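Local coordinates for protein putative protease (Parabacteroides distasonis ATCC 8503, PDB 3KD4) that is probably an exported protease, although its substrate and catalytic mechanism remain unknown, at residues A[372-378]-A[394-400]; A[401-407]-A[491-495]. All coordinates share one frame; numbering follows the deposited sequence.

Contact 1. Residues A[372-378]-A[394-400]; sequences IKESRSV and LPAISAG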
ATOM      1  N   ILE A 372       7.281 -20.125   8.833  1.00 24.87           N
ATOM      2  CA  ILE A 372       8.418 -19.779   9.688  1.00 25.18           C
ATOM      3  C   ILE A 372       8.815 -20.970  10.585  1.00 25.85           C
ATOM      4  O   ILE A 372       7.982 -21.636  11.203  1.00 23.98           O
ATOM      5  CB  ILE A 372       8.153 -18.497  10.502  1.00 25.53           C
ATOM      6  CG1 ILE A 372       8.182 -17.294   9.547  1.00 26.79           C
ATOM      7  CG2 ILE A 372       9.234 -18.278  11.584  1.00 25.41           C
ATOM      8  CD1 ILE A 372       7.378 -16.227   9.995  1.00 26.62           C
ATOM      9  N   LYS A 373      10.104 -21.272  10.583  1.00 27.09           N
ATOM     10  CA  LYS A 373      10.617 -22.367  11.401  1.00 28.73           C
ATOM     11  C   LYS A 373      11.937 -21.913  11.961  1.00 28.62           C
ATOM     12  O   LYS A 373      12.861 -21.654  11.209  1.00 27.75           O
ATOM     13  CB  LYS A 373      10.768 -23.640  10.577  1.00 29.49           C
ATOM     14  CG  LYS A 373      11.240 -24.854  11.392  1.00 33.31           C
ATOM     15  CD  LYS A 373      11.037 -26.140  10.580  1.00 37.87           C
ATOM     16  CE  LYS A 373      11.386 -27.386  11.397  1.00 41.38           C
ATOM     17  NZ  LYS A 373      10.390 -28.483  11.126  1.00 44.26           N
ATOM     18  N   GLU A 374      11.993 -21.749  13.282  1.00 28.79           N
ATOM     19  CA  GLU A 374      13.193 -21.289  13.943  1.00 29.05           C
ATOM     20  C   GLU A 374      13.507 -22.080  15.201  1.00 29.49           C
ATOM     21  O   GLU A 374      12.649 -22.779  15.757  1.00 28.46           O
ATOM     22  CB  GLU A 374      13.067 -19.824  14.288  1.00 29.51           C
ATOM     23  CG  GLU A 374      12.939 -18.926  13.057  1.00 31.45           C
ATOM     24  CD  GLU A 374      13.306 -17.486  13.358  1.00 34.59           C
ATOM     25  OE1 GLU A 374      13.967 -17.223  14.410  1.00 37.88           O
ATOM     26  OE2 GLU A 374      12.931 -16.614  12.550  1.00 35.78           O
ATOM     27  N   SER A 375      14.758 -21.933  15.625  1.00 29.95           N
ATOM     28  CA  SER A 375      15.321 -22.606  16.787  1.00 30.48           C
ATOM     29  C   SER A 375      16.083 -21.611  17.633  1.00 29.95           C
ATOM     30  O   SER A 375      16.706 -20.708  17.107  1.00 28.69           O
ATOM     31  CB  SER A 375      16.301 -23.682  16.322  1.00 30.79           C
ATOM     32  OG  SER A 375      15.565 -24.826  15.926  1.00 33.83           O
ATOM     33  N   ARG A 376      16.015 -21.783  18.944  1.00 29.68           N
ATOM     34  CA  ARG A 376      16.807 -21.005  19.876  1.00 29.71           C
ATOM     35  C   ARG A 376      17.337 -21.912  20.986  1.00 29.74           C
ATOM     36  O   ARG A 376      16.680 -22.884  21.382  1.00 28.61           O
ATOM     37  CB  ARG A 376      15.971 -19.897  20.517  1.00 29.87           C
ATOM     38  CG  ARG A 376      15.492 -18.832  19.590  1.00 30.14           C
ATOM     39  CD  ARG A 376      16.594 -17.868  19.200  1.00 30.52           C
ATOM     40  NE  ARG A 376      16.075 -16.807  18.347  1.00 31.55           N
ATOM     41  CZ  ARG A 376      15.779 -16.949  17.060  1.00 32.10           C
ATOM     42  NH1 ARG A 376      15.960 -18.124  16.451  1.00 32.40           N
ATOM     43  NH2 ARG A 376      15.304 -15.912  16.372  1.00 32.53           N
ATOM     44  N   SER A 377      18.529 -21.591  21.480  1.00 30.45           N
ATOM     45  CA  SER A 377      19.096 -22.278  22.628  1.00 31.15           C
ATOM     46  C   SER A 377      19.080 -21.338  23.813  1.00 31.61           C
ATOM     47  O   SER A 377      19.345 -20.136  23.667  1.00 31.61           O
ATOM     48  CB  SER A 377      20.532 -22.719  22.350  1.00 31.38           C
ATOM     49  OG  SER A 377      20.537 -23.729  21.359  1.00 33.08           O
ATOM     50  N   VAL A 378      18.779 -21.888  24.985  1.00 31.70           N
ATOM     51  CA  VAL A 378      18.730 -21.115  26.196  1.00 32.50           C
ATOM     52  C   VAL A 378      19.391 -21.868  27.352  1.00 33.08           C
ATOM     53  O   VAL A 378      19.026 -22.997  27.665  1.00 32.33           O
ATOM     54  CB  VAL A 378      17.269 -20.793  26.574  1.00 32.46           C
ATOM     55  CG1 VAL A 378      17.232 -19.962  27.820  1.00 33.00           C
ATOM     56  CG2 VAL A 378      16.572 -20.068  25.423  1.00 32.82           C
ATOM     57  N   LEU A 394      11.689 -17.350  27.572  1.00 27.06           N
ATOM     58  CA  LEU A 394      12.182 -17.837  26.290  1.00 26.24           C
ATOM     59  C   LEU A 394      12.112 -16.651  25.302  1.00 26.36           C
ATOM     60  O   LEU A 394      11.081 -15.988  25.207  1.00 26.99           O
ATOM     61  CB  LEU A 394      11.338 -19.010  25.797  1.00 25.29           C
ATOM     62  CG  LEU A 394      11.294 -20.239  26.696  1.00 25.51           C
ATOM     63  CD1 LEU A 394      10.155 -21.201  26.275  1.00 20.52           C
ATOM     64  CD2 LEU A 394      12.671 -20.922  26.733  1.00 23.61           C
ATOM     65  N   PRO A 395      13.209 -16.353  24.590  1.00 26.08           N
ATOM     66  CA  PRO A 395      13.155 -15.126  23.774  1.00 25.66           C
ATOM     67  C   PRO A 395      12.177 -15.199  22.601  1.00 25.31           C
ATOM     68  O   PRO A 395      12.051 -16.232  21.967  1.00 25.26           O
ATOM     69  CB  PRO A 395      14.588 -14.980  23.266  1.00 25.86           C
ATOM     70  CG  PRO A 395      15.168 -16.345  23.342  1.00 26.34           C
ATOM     71  CD  PRO A 395      14.514 -17.039  24.493  1.00 25.99           C
ATOM     72  N   ALA A 396      11.485 -14.104  22.323  1.00 25.34           N
ATOM     73  CA  ALA A 396      10.623 -14.022  21.145  1.00 25.34           C
ATOM     74  C   ALA A 396      11.482 -13.974  19.902  1.00 25.45           C
ATOM     75  O   ALA A 396      12.593 -13.454  19.942  1.00 25.52           O
ATOM     76  CB  ALA A 396       9.761 -12.785  21.219  1.00 24.67           C
ATOM     77  N   ILE A 397      10.985 -14.521  18.804  1.00 25.71           N
ATOM     78  CA  ILE A 397      11.651 -14.347  17.516  1.00 26.23           C
ATOM     79  C   ILE A 397      11.116 -13.064  16.879  1.00 26.98           C
ATOM     80  O   ILE A 397      10.139 -12.510  17.370  1.00 26.15           O
ATOM     81  CB  ILE A 397      11.425 -15.543  16.584  1.00 26.10           C
ATOM     82  CG1 ILE A 397       9.966 -15.613  16.106  1.00 25.03           C
ATOM     83  CG2 ILE A 397      11.838 -16.828  17.277  1.00 26.84           C
ATOM     84  CD1 ILE A 397       9.760 -16.561  14.958  1.00 24.32           C
ATOM     85  N   SER A 398      11.749 -12.627  15.779  1.00 28.27           N
ATOM     86  CA  SER A 398      11.417 -11.364  15.084  1.00 29.36           C
ATOM     87  C   SER A 398      10.499 -11.505  13.890  1.00 29.30           C
ATOM     88  O   SER A 398       9.573 -10.708  13.696  1.00 30.88           O
ATOM     89  CB  SER A 398      12.691 -10.745  14.534  1.00 29.61           C
ATOM     90  OG  SER A 398      13.678 -10.727  15.522  1.00 32.90           O
ATOM     91  N   ALA A 399      10.811 -12.487  13.055  1.00 28.92           N
ATOM     92  CA  ALA A 399      10.103 -12.710  11.808  1.00 27.93           C
ATOM     93  C   ALA A 399       8.691 -13.219  12.077  1.00 27.63           C
ATOM     94  O   ALA A 399       8.437 -13.894  13.072  1.00 27.71           O
ATOM     95  CB  ALA A 399      10.874 -13.707  10.948  1.00 27.40           C
ATOM     96  N   GLY A 400       7.766 -12.891  11.181  1.00 26.93           N
ATOM     97  CA  GLY A 400       6.418 -13.410  11.268  1.00 26.13           C
ATOM     98  C   GLY A 400       5.505 -12.554  12.125  1.00 25.88           C
ATOM     99  O   GLY A 400       5.623 -11.322  12.129  1.00 24.65           O
TER
HETATM  100  O   HOH W   1      13.253 -14.317  13.614  1.00 33.13           O
HETATM  101  O   HOH W   2      14.787 -13.301  16.400  1.00 39.51           O
HETATM  102  O   HOH W   3      15.490 -14.486  19.308  1.00 49.40           O

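Contact 2. Residues A[401-407]-A[491-495]; sequences IDSWGMS and IHEWT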
ATOM      1  N   ILE A 401       4.582 -13.215  12.837  1.00 24.29           N
ATOM      2  CA  ILE A 401       3.525 -12.524  13.541  1.00 24.59           C
ATOM      3  C   ILE A 401       4.112 -11.559  14.551  1.00 23.42           C
ATOM      4  O   ILE A 401       3.528 -10.520  14.811  1.00 22.68           O
ATOM      5  CB  ILE A 401       2.565 -13.491  14.282  1.00 25.16           C
ATOM      6  CG1 ILE A 401       1.805 -14.354  13.301  1.00 29.07           C
ATOM      7  CG2 ILE A 401       1.514 -12.725  15.020  1.00 24.94           C
ATOM      8  CD1 ILE A 401       1.078 -15.513  13.988  1.00 31.64           C
ATOM      9  N   ASP A 402       5.266 -11.901  15.116  1.00 23.74           N
ATOM     10  CA  ASP A 402       5.902 -11.028  16.117  1.00 24.27           C
ATOM     11  C   ASP A 402       6.321  -9.676  15.564  1.00 24.70           C
ATOM     12  O   ASP A 402       6.522  -8.764  16.345  1.00 25.25           O
ATOM     13  CB  ASP A 402       7.074 -11.711  16.810  1.00 24.36           C
ATOM     14  CG  ASP A 402       6.632 -12.891  17.683  1.00 25.24           C
ATOM     15  OD1 ASP A 402       5.864 -12.686  18.657  1.00 26.90           O
ATOM     16  OD2 ASP A 402       7.073 -14.025  17.396  1.00 24.23           O
ATOM     17  N   SER A 403       6.431  -9.540  14.238  1.00 24.64           N
ATOM     18  CA  SER A 403       6.725  -8.262  13.625  1.00 25.76           C
ATOM     19  C   SER A 403       5.444  -7.494  13.171  1.00 25.89           C
ATOM     20  O   SER A 403       5.541  -6.371  12.680  1.00 25.57           O
ATOM     21  CB  SER A 403       7.658  -8.477  12.425  1.00 26.11           C
ATOM     22  OG  SER A 403       6.972  -9.129  11.347  1.00 28.97           O
ATOM     23  N   TRP A 404       4.260  -8.083  13.354  1.00 25.10           N
ATOM     24  CA  TRP A 404       3.029  -7.489  12.832  1.00 24.78           C
ATOM     25  C   TRP A 404       2.469  -6.334  13.664  1.00 24.88           C
ATOM     26  O   TRP A 404       1.498  -5.688  13.261  1.00 25.39           O
ATOM     27  CB  TRP A 404       1.948  -8.543  12.657  1.00 24.39           C
ATOM     28  CG  TRP A 404       2.189  -9.519  11.589  1.00 24.51           C
ATOM     29  CD1 TRP A 404       3.226  -9.538  10.676  1.00 24.34           C
ATOM     30  CD2 TRP A 404       1.320 -10.575  11.224  1.00 21.56           C
ATOM     31  NE1 TRP A 404       3.059 -10.582   9.807  1.00 23.69           N
ATOM     32  CE2 TRP A 404       1.889 -11.221  10.109  1.00 24.16           C
ATOM     33  CE3 TRP A 404       0.116 -11.045  11.735  1.00 22.00           C
ATOM     34  CZ2 TRP A 404       1.285 -12.325   9.500  1.00 25.54           C
ATOM     35  CZ3 TRP A 404      -0.478 -12.140  11.141  1.00 25.00           C
ATOM     36  CH2 TRP A 404       0.097 -12.762  10.029  1.00 24.94           C
ATOM     37  N   GLY A 405       3.038  -6.084  14.831  1.00 24.77           N
ATOM     38  CA  GLY A 405       2.602  -4.964  15.642  1.00 24.35           C
ATOM     39  C   GLY A 405       1.289  -5.211  16.347  1.00 24.22           C
ATOM     40  O   GLY A 405       0.571  -4.266  16.647  1.00 23.25           O
HETATM   41  N   MSE A 406       0.990  -6.478  16.652  1.00 24.53           N
HETATM   42  CA  MSE A 406      -0.313  -6.879  17.178  1.00 24.41           C
HETATM   43  C   MSE A 406      -0.249  -7.391  18.610  1.00 25.50           C
HETATM   44  O   MSE A 406      -1.117  -8.155  19.025  1.00 26.00           O
HETATM   45  CB  MSE A 406      -0.943  -7.990  16.308  1.00 23.70           C
HETATM   46  CG  MSE A 406      -1.241  -7.556  14.892  1.00 22.32           C
HETATM   47 SE   MSE A 406      -2.151  -8.916  13.944  0.75 17.77          SE
HETATM   48  CE  MSE A 406      -2.313  -7.978  12.222  1.00 17.09           C
ATOM     49  N   SER A 407       0.744  -6.968  19.372  1.00 26.63           N
ATOM     50  CA  SER A 407       0.884  -7.479  20.732  1.00 27.92           C
ATOM     51  C   SER A 407      -0.116  -6.825  21.675  1.00 28.03           C
ATOM     52  O   SER A 407      -0.345  -7.351  22.748  1.00 28.48           O
ATOM     53  CB  SER A 407       2.296  -7.301  21.260  1.00 28.15           C
ATOM     54  OG  SER A 407       2.568  -5.927  21.449  1.00 32.30           O
ATOM     55  N   ILE A 491      -3.900 -14.820  18.484  1.00 22.26           N
ATOM     56  CA  ILE A 491      -2.749 -13.933  18.322  1.00 22.58           C
ATOM     57  C   ILE A 491      -2.205 -13.597  19.703  1.00 23.04           C
ATOM     58  O   ILE A 491      -0.996 -13.606  19.945  1.00 22.94           O
ATOM     59  CB  ILE A 491      -3.092 -12.631  17.513  1.00 21.97           C
ATOM     60  CG1 ILE A 491      -3.409 -13.006  16.065  1.00 22.66           C
ATOM     61  CG2 ILE A 491      -1.933 -11.638  17.594  1.00 21.61           C
ATOM     62  CD1 ILE A 491      -4.288 -11.948  15.302  1.00 22.39           C
ATOM     63  N   HIS A 492      -3.114 -13.324  20.611  1.00 23.51           N
ATOM     64  CA  HIS A 492      -2.726 -13.040  21.981  1.00 24.90           C
ATOM     65  C   HIS A 492      -2.034 -14.252  22.668  1.00 24.24           C
ATOM     66  O   HIS A 492      -1.078 -14.088  23.414  1.00 23.91           O
ATOM     67  CB  HIS A 492      -3.968 -12.583  22.745  1.00 25.15           C
ATOM     68  CG  HIS A 492      -3.751 -12.406  24.209  1.00 29.91           C
ATOM     69  ND1 HIS A 492      -3.004 -11.365  24.724  1.00 36.33           N
ATOM     70  CD2 HIS A 492      -4.214 -13.104  25.271  1.00 33.09           C
ATOM     71  CE1 HIS A 492      -2.981 -11.459  26.042  1.00 35.75           C
ATOM     72  NE2 HIS A 492      -3.719 -12.498  26.401  1.00 35.89           N
ATOM     73  N   GLU A 493      -2.513 -15.463  22.404  1.00 24.39           N
ATOM     74  CA  GLU A 493      -1.869 -16.653  22.987  1.00 24.48           C
ATOM     75  C   GLU A 493      -0.424 -16.721  22.526  1.00 23.66           C
ATOM     76  O   GLU A 493       0.476 -17.053  23.314  1.00 24.40           O
ATOM     77  CB  GLU A 493      -2.614 -17.940  22.635  1.00 24.70           C
ATOM     78  CG  GLU A 493      -2.055 -19.181  23.380  1.00 27.46           C
ATOM     79  CD  GLU A 493      -3.046 -19.797  24.357  1.00 29.45           C
ATOM     80  OE1 GLU A 493      -3.898 -19.080  24.892  1.00 30.72           O
ATOM     81  OE2 GLU A 493      -2.964 -21.021  24.562  1.00 33.39           O
ATOM     82  N   TRP A 494      -0.187 -16.345  21.272  1.00 22.79           N
ATOM     83  CA  TRP A 494       1.163 -16.326  20.729  1.00 22.13           C
ATOM     84  C   TRP A 494       2.051 -15.245  21.349  1.00 21.38           C
ATOM     85  O   TRP A 494       3.193 -15.530  21.711  1.00 21.68           O
ATOM     86  CB  TRP A 494       1.153 -16.169  19.199  1.00 21.78           C
ATOM     87  CG  TRP A 494       2.509 -16.273  18.636  1.00 20.43           C
ATOM     88  CD1 TRP A 494       3.303 -15.260  18.245  1.00 20.48           C
ATOM     89  CD2 TRP A 494       3.254 -17.475  18.428  1.00 19.33           C
ATOM     90  NE1 TRP A 494       4.526 -15.740  17.815  1.00 22.95           N
ATOM     91  CE2 TRP A 494       4.508 -17.107  17.895  1.00 21.00           C
ATOM     92  CE3 TRP A 494       2.982 -18.824  18.628  1.00 19.49           C
ATOM     93  CZ2 TRP A 494       5.488 -18.049  17.557  1.00 19.45           C
ATOM     94  CZ3 TRP A 494       3.954 -19.776  18.282  1.00 17.95           C
ATOM     95  CH2 TRP A 494       5.187 -19.380  17.745  1.00 19.34           C
ATOM     96  N   THR A 495       1.538 -14.023  21.457  1.00 21.02           N
ATOM     97  CA  THR A 495       2.382 -12.871  21.796  1.00 21.45           C
ATOM     98  C   THR A 495       2.504 -12.633  23.305  1.00 21.68           C
ATOM     99  O   THR A 495       3.462 -12.024  23.736  1.00 22.02           O
ATOM    100  CB  THR A 495       1.886 -11.563  21.154  1.00 21.41           C
ATOM    101  OG1 THR A 495       0.544 -11.286  21.598  1.00 21.96           O
ATOM    102  CG2 THR A 495       1.914 -11.660  19.592  1.00 18.78           C
TER
HETATM  103  O   HOH W   4       6.189 -14.460  20.964  1.00 25.94           O
HETATM  104  O   HOH W   5      -1.715 -10.054  20.656  1.00 24.16           O
HETATM  105  O   HOH W   6       0.757  -9.532  23.757  1.00 24.61           O

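Contact 1. Residues A[372-378]-A[394-400]
Ile397 sits beside the salt-bridged pair Glu374 and Arg376 where a loop without regular structure, residues 394-400, lies over one face of a mixed five-stranded sheet at its outermost strand, 370-380. The end-to-end direction of residues 394-400 is 164° from that of residues 372-378, so the two run roughly antiparallel. Strand and loop illustrate how a sheet can hold a covering chain through side chains and water. The tight part is mostly apolar. Ile397 places CG1 between its backbone N and carbonyl carbon (chi1 70°); its CD1 lies 3.8 Å from Ile372 CG2, while its CG2 rests against one face of the Arg376 guanidinium, offset toward the rim. Ile372 CD1 presses to 3.2 Å from Gly400 CA, a spacing that any CB on Gly400 would turn into a clash. At the other end Val378 CG2 meets CD of the Pro395 ring at 3.8 Å. The looser side is watery. Arg376, its chain bent at chi2 (-75°), turns back along its own strand, so that NH2 reaches Glu374 OE1 at 2.7 Å from somewhat outside the guanidinium plane and NH1 donates to Ser375 O. Two waters then lie in that plane at its edge, one passing from NH2 to Ser398 OG, the other from NE to Ala396 O. Replacing Arg376 by a leucine would probably leave the Glu374 carboxylate without its charge mate and break both water bridges. A third water donates to Glu374 OE2 at 2.6 Å and accepts from Ala399 N at 3.1 Å.

Contact 2. Residues A[401-407]-A[491-495]
Asp402, in a short 3-10 turn, meets Trp494 near the C-terminal end of helix 481-495, an example of a loop fastened to a helix by an indole N-H beside an apolar patch. From CB, Trp494 sends CG anti to its backbone N (chi1 -175°), which carries the indole toward the turn. Its CD1 comes 4.4 Å from Ile401 CB and 3.7 Å from Asp402 OD1; the next atom, NE1, donates to Asp402 OD2 over 3.1 Å in a nearly straight bond (164°). The carboxylate oxygen lies close to the ring plane, yet the N-H reaches it from above the carboxylate plane, the two planes being 31° apart. CE2, farther round, is 4.0 Å from OD2. The side chain also packs on Glu425 and Val427 of strand 423-433 and Ile472 of strand 465-474, with Arg470 in a cation-pi contact. One turn earlier in the helix, Ile491 CD1 touches selenium of Met406, a selenomethionine, at 4.0 Å. Thr495 OG1 is joined by one water to Met406 O and by another to Ser407 O. The chemistry implies a mixed junction: a direct N-H bond fixes the turn on the indole edge, whereas the threonine hydroxyl reaches the loop carbonyls through water.

How the contacts relate
Contact 1 closes before contact 2 opens, and the polypeptide passes directly from Gly400 to Ile401, so one loop between strands 389-393 and 417-418 serves both. Their centres are about 13 Å apart and they touch, Ile397 O lying 3.2 Å from Asp402 CB. Residues 394-400 follow strand 370-380, whose backbone bonds to strand 423-433 place it in the mixed five-stranded sheet; residues 401-407 meet helix 481-495. Ile401 and Trp494 also pack on strands 423-433 and 465-474 of that sheet. Together the contacts tie the outermost strand and the helix to a common loop, in the C-terminal part of the chain that includes the DUF3858 region.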